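Local coordinates for kinetochore-associated protein NSL1 homolog (Homo sapiens, PDB 5LSI) that serves as a subunit of the MIS12 complex, which is required for kinetochore formation and for normal chromosome alignment and segregation in mitosis, at residues F33-G38 with D52-F57; V15-K20 with E63-N68. One frame throughout, in Å; residues are numbered along the deposited sequence.

Contact 1 of 2, residues F33-G38 with D52-F57; sequences FVQKLG and DAQWTF
Val34 lays its two methyls over the flank of helix 46-62, between Ala53, Gln54 and Phe57. CG1, set anti to the backbone N (chi1 178°), rests 3.8 Å from Ala53 CB and equally near the backbone N of Gln54, while CG2 reaches the Phe57 ring obliquely, 4.3 Å from its CG. The Gln54 chain bends at chi2 (81°) and turns its amide back across the valine: Gln54 OE1 lies 3.8 Å from Val34 CG2, a polar atom buried here without a partner in the model. Its other end, Gln54 NE2, gives a weak hydrogen bond to Gly31 O and stands 3.3 Å from Gln35 OE1. The two glutamine chains cross at about a right angle, yet their amide planes are only 14° apart. A leucine at Gln54 would probably leave the Gly31 carbonyl without this donor and Gln35 OE1 without its amide neighbour. Phe57 also packs on Leu27 and Cys30 of helix 20-35, and an aromatic side chain of another protein covers Val34. With small and branched apolar groups facing inward and glutamines beside them, this is the side-by-side packing of an antiparallel alpha-helical hairpin, near its turn.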
# COMPACT_ATOMS: atom_id res chain seq x y z
N PHE B 33 -5.48 2.59 9.46
CA PHE B 33 -6.54 3.15 8.62
C PHE B 33 -7.49 2.07 8.11
O PHE B 33 -8.67 2.35 7.89
CB PHE B 33 -5.92 3.93 7.46
CG PHE B 33 -5.10 5.11 7.91
CD1 PHE B 33 -5.67 6.37 8.01
CD2 PHE B 33 -3.77 4.95 8.26
CE1 PHE B 33 -4.93 7.45 8.44
CE2 PHE B 33 -3.02 6.03 8.69
CZ PHE B 33 -3.60 7.28 8.78
N VAL B 34 -7.00 0.84 7.94
CA VAL B 34 -7.90 -0.26 7.60
C VAL B 34 -8.82 -0.57 8.77
O VAL B 34 -10.01 -0.84 8.59
CB VAL B 34 -7.10 -1.49 7.16
CG1 VAL B 34 -8.04 -2.65 6.84
CG2 VAL B 34 -6.24 -1.16 5.95
N GLN B 35 -8.28 -0.54 10.00
CA GLN B 35 -9.09 -0.82 11.18
C GLN B 35 -10.21 0.20 11.34
O GLN B 35 -11.32 -0.15 11.76
CB GLN B 35 -8.21 -0.84 12.43
CG GLN B 35 -7.14 -1.91 12.41
CD GLN B 35 -7.71 -3.31 12.57
OE1 GLN B 35 -7.34 -4.23 11.85
NE2 GLN B 35 -8.62 -3.47 13.53
N LYS B 36 -9.95 1.46 11.00
CA LYS B 36 -10.97 2.50 11.13
C LYS B 36 -12.17 2.25 10.23
O LYS B 36 -13.24 2.82 10.47
CB LYS B 36 -10.37 3.87 10.82
CG LYS B 36 -9.16 4.24 11.66
CD LYS B 36 -9.46 4.14 13.15
CE LYS B 36 -9.27 5.49 13.83
NZ LYS B 36 -9.57 5.44 15.28
N LEU B 37 -12.02 1.42 9.19
CA LEU B 37 -13.16 1.05 8.36
C LEU B 37 -14.19 0.24 9.13
O LEU B 37 -15.36 0.22 8.72
CB LEU B 37 -12.70 0.24 7.15
CG LEU B 37 -11.91 0.97 6.09
CD1 LEU B 37 -11.08 -0.05 5.34
CD2 LEU B 37 -12.85 1.70 5.15
N GLY B 38 -13.79 -0.43 10.21
CA GLY B 38 -14.72 -1.25 10.96
C GLY B 38 -15.91 -0.47 11.48
O GLY B 38 -16.98 -1.05 11.70
N ASP B 52 -9.75 -9.67 6.03
CA ASP B 52 -9.63 -9.76 4.58
C ASP B 52 -9.06 -8.47 4.00
O ASP B 52 -8.14 -8.50 3.18
CB ASP B 52 -11.00 -10.08 3.97
CG ASP B 52 -10.96 -10.15 2.46
OD1 ASP B 52 -9.93 -10.58 1.90
OD2 ASP B 52 -11.97 -9.77 1.82
N ALA B 53 -9.59 -7.32 4.44
CA ALA B 53 -9.11 -6.04 3.93
C ALA B 53 -7.66 -5.79 4.29
O ALA B 53 -6.88 -5.29 3.47
CB ALA B 53 -9.99 -4.90 4.45
N GLN B 54 -7.27 -6.13 5.52
CA GLN B 54 -5.88 -5.96 5.94
C GLN B 54 -4.94 -6.82 5.09
O GLN B 54 -3.89 -6.35 4.63
CB GLN B 54 -5.73 -6.32 7.42
CG GLN B 54 -4.42 -5.89 8.02
CD GLN B 54 -4.43 -4.43 8.40
OE1 GLN B 54 -3.91 -3.59 7.67
NE2 GLN B 54 -5.03 -4.12 9.55
N TRP B 55 -5.32 -8.08 4.87
CA TRP B 55 -4.49 -9.00 4.09
C TRP B 55 -4.43 -8.60 2.63
O TRP B 55 -3.39 -8.72 1.98
CB TRP B 55 -5.02 -10.43 4.26
CG TRP B 55 -4.40 -11.43 3.35
CD1 TRP B 55 -3.07 -11.73 3.24
CD2 TRP B 55 -5.08 -12.28 2.42
NE1 TRP B 55 -2.88 -12.72 2.29
CE2 TRP B 55 -4.10 -13.07 1.77
CE3 TRP B 55 -6.42 -12.45 2.07
CZ2 TRP B 55 -4.43 -14.01 0.79
CZ3 TRP B 55 -6.74 -13.39 1.10
CH2 TRP B 55 -5.75 -14.15 0.47
N THR B 56 -5.55 -8.11 2.08
CA THR B 56 -5.54 -7.57 0.72
C THR B 56 -4.63 -6.35 0.63
O THR B 56 -3.87 -6.20 -0.33
CB THR B 56 -6.96 -7.21 0.29
OG1 THR B 56 -7.78 -8.39 0.30
CG2 THR B 56 -6.96 -6.62 -1.11
N PHE B 57 -4.70 -5.47 1.63
CA PHE B 57 -3.86 -4.28 1.64
C PHE B 57 -2.39 -4.65 1.68
O PHE B 57 -1.59 -4.16 0.87
CB PHE B 57 -4.23 -3.39 2.83
CG PHE B 57 -3.28 -2.25 3.06
CD1 PHE B 57 -3.23 -1.18 2.19
CD2 PHE B 57 -2.43 -2.25 4.16
CE1 PHE B 57 -2.35 -0.13 2.40
CE2 PHE B 57 -1.55 -1.21 4.39
CZ PHE B 57 -1.51 -0.15 3.50

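Contact 2 of 2, residues V15-K20 with E63-N68; sequences VRCTSK and ENISIN
Cys17, Ile65 and Ile67 form the apolar centre of a short two-stranded parallel sheet, all on one face together with Val15. Ile67 CD1 ends 3.9 Å from Cys17 CB and also meets the backbone of Lys20; its CG1 lies anti to the carbonyl carbon (chi1 -59°), which directs that arm to the neighbouring strand. Ile65 CG2 sits 4.1 Å from Val15 CB. Trp72 packs on both isoleucines and makes a cation-pi contact with Lys20, whose NZ is also hydrogen-bonded to Trp72 O and Ala75 O. Between the strands runs a ladder of backbone bonds: Val15 N to Asn64 O, Ser66 N to Val15 O (2.9 Å), Cys17 N to Ser66 O and Asn68 N to Cys17 O, the last nearly straight at 172°. On the other face Arg16 CG passes 3.9 Å from Ser66 OG. A water oxygen lies 2.9 Å from both Cys17 O, to which it donates, and Ser66 OG, to which it is hydrogen-bonded. At the outer end Asn68 slants across Thr18, its OD1 3.7 Å from Thr18 CB, while Thr18 OG1 bonds to the backbone of another protein chain. Backbone bonds thus fix the register; one face is apolar, with Trp72 against its two isoleucines, and the other carries Arg16 and the water-linked Ser66.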
# COMPACT_ATOMS: atom_id res chain seq x y z
N VAL B 15 8.26 -1.11 -6.82
CA VAL B 15 9.07 -0.19 -6.03
C VAL B 15 10.28 -0.94 -5.48
O VAL B 15 10.13 -1.98 -4.83
CB VAL B 15 8.23 0.45 -4.92
CG1 VAL B 15 9.04 1.49 -4.16
CG2 VAL B 15 6.97 1.06 -5.50
N ARG B 16 11.47 -0.41 -5.73
CA ARG B 16 12.73 -1.08 -5.39
C ARG B 16 13.08 -0.78 -3.94
O ARG B 16 13.64 0.28 -3.63
CB ARG B 16 13.84 -0.64 -6.33
CG ARG B 16 13.73 -1.21 -7.73
CD ARG B 16 14.41 -0.32 -8.76
NE ARG B 16 14.32 -0.91 -10.09
CZ ARG B 16 14.66 -0.28 -11.21
NH1 ARG B 16 15.11 0.97 -11.16
NH2 ARG B 16 14.56 -0.90 -12.38
N CYS B 17 12.77 -1.71 -3.04
CA CYS B 17 13.05 -1.54 -1.63
C CYS B 17 14.22 -2.42 -1.21
O CYS B 17 14.59 -3.37 -1.91
CB CYS B 17 11.81 -1.87 -0.78
SG CYS B 17 10.45 -0.72 -1.03
N THR B 18 14.79 -2.09 -0.06
CA THR B 18 15.95 -2.80 0.47
C THR B 18 15.70 -3.51 1.80
O THR B 18 16.37 -4.50 2.08
CB THR B 18 17.13 -1.84 0.66
OG1 THR B 18 16.81 -0.88 1.67
CG2 THR B 18 17.45 -1.12 -0.63
N SER B 19 14.75 -3.03 2.61
CA SER B 19 14.54 -3.55 3.96
C SER B 19 13.14 -4.13 4.07
O SER B 19 12.15 -3.39 4.05
CB SER B 19 14.77 -2.47 5.01
OG SER B 19 14.44 -2.96 6.29
N LYS B 20 13.05 -5.45 4.22
CA LYS B 20 11.77 -6.11 4.42
C LYS B 20 11.14 -5.71 5.76
O LYS B 20 9.92 -5.54 5.85
CB LYS B 20 11.95 -7.62 4.34
CG LYS B 20 10.69 -8.42 4.10
CD LYS B 20 11.05 -9.85 3.72
CE LYS B 20 9.82 -10.75 3.70
NZ LYS B 20 10.16 -12.13 3.27
N GLU B 63 3.29 -7.42 -3.15
CA GLU B 63 3.46 -7.91 -4.51
C GLU B 63 3.90 -6.83 -5.48
O GLU B 63 4.26 -7.15 -6.62
CB GLU B 63 2.16 -8.55 -5.02
CG GLU B 63 1.62 -9.65 -4.12
CD GLU B 63 1.28 -10.91 -4.88
OE1 GLU B 63 2.13 -11.38 -5.65
OE2 GLU B 63 0.15 -11.42 -4.70
N ASN B 64 3.91 -5.56 -5.06
CA ASN B 64 4.30 -4.45 -5.92
C ASN B 64 5.62 -3.82 -5.51
O ASN B 64 5.93 -2.70 -5.94
CB ASN B 64 3.19 -3.40 -5.95
CG ASN B 64 2.08 -3.76 -6.90
OD1 ASN B 64 2.21 -3.59 -8.11
ND2 ASN B 64 0.99 -4.29 -6.36
N ILE B 65 6.40 -4.50 -4.67
CA ILE B 65 7.75 -4.06 -4.35
C ILE B 65 8.70 -5.23 -4.57
O ILE B 65 8.29 -6.39 -4.64
CB ILE B 65 7.89 -3.54 -2.89
CG1 ILE B 65 7.87 -4.70 -1.89
CG2 ILE B 65 6.79 -2.54 -2.56
CD1 ILE B 65 7.91 -4.25 -0.44
N SER B 66 9.97 -4.90 -4.72
CA SER B 66 11.04 -5.88 -4.69
C SER B 66 11.94 -5.59 -3.50
O SER B 66 12.12 -4.44 -3.10
CB SER B 66 11.86 -5.86 -5.99
OG SER B 66 12.45 -4.59 -6.20
N ILE B 67 12.48 -6.65 -2.91
CA ILE B 67 13.43 -6.54 -1.81
C ILE B 67 14.79 -6.92 -2.37
O ILE B 67 15.09 -8.10 -2.56
CB ILE B 67 13.04 -7.43 -0.62
CG1 ILE B 67 11.66 -7.05 -0.09
CG2 ILE B 67 14.08 -7.33 0.49
CD1 ILE B 67 11.56 -5.63 0.40
N ASN B 68 15.61 -5.90 -2.65
CA ASN B 68 16.92 -6.09 -3.28
C ASN B 68 16.78 -6.86 -4.59
O ASN B 68 17.46 -7.86 -4.83
CB ASN B 68 17.90 -6.79 -2.32
CG ASN B 68 18.20 -5.96 -1.09
OD1 ASN B 68 18.50 -4.77 -1.19
ND2 ASN B 68 18.13 -6.59 0.08
O HOH W 1 14.84 -4.08 -4.66

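Overall arrangement
Contact 2 closes the chain around contact 1: strand 15-17 leads into helix 20-35, helix 46-62 leads into strand 65-67, and contact 1 is nested within the loop so formed. Their centres are 22 Å apart, and the nearest atoms of the two, about 7 Å apart, do not touch. The elongated hairpin is therefore joined by side-chain packing near its turn at 33-38/52-57 and by backbone hydrogen bonds where its ends come together at 15-20/63-68. Neither contact surrounds a ligand. Both are flanked by the chain of another protein, mainly through apolar and aromatic groups at contact 1 and through hydrogen bonds and packing at contact 2, consistent with an N-terminal part of NSL1 built into the larger MIS12 complex.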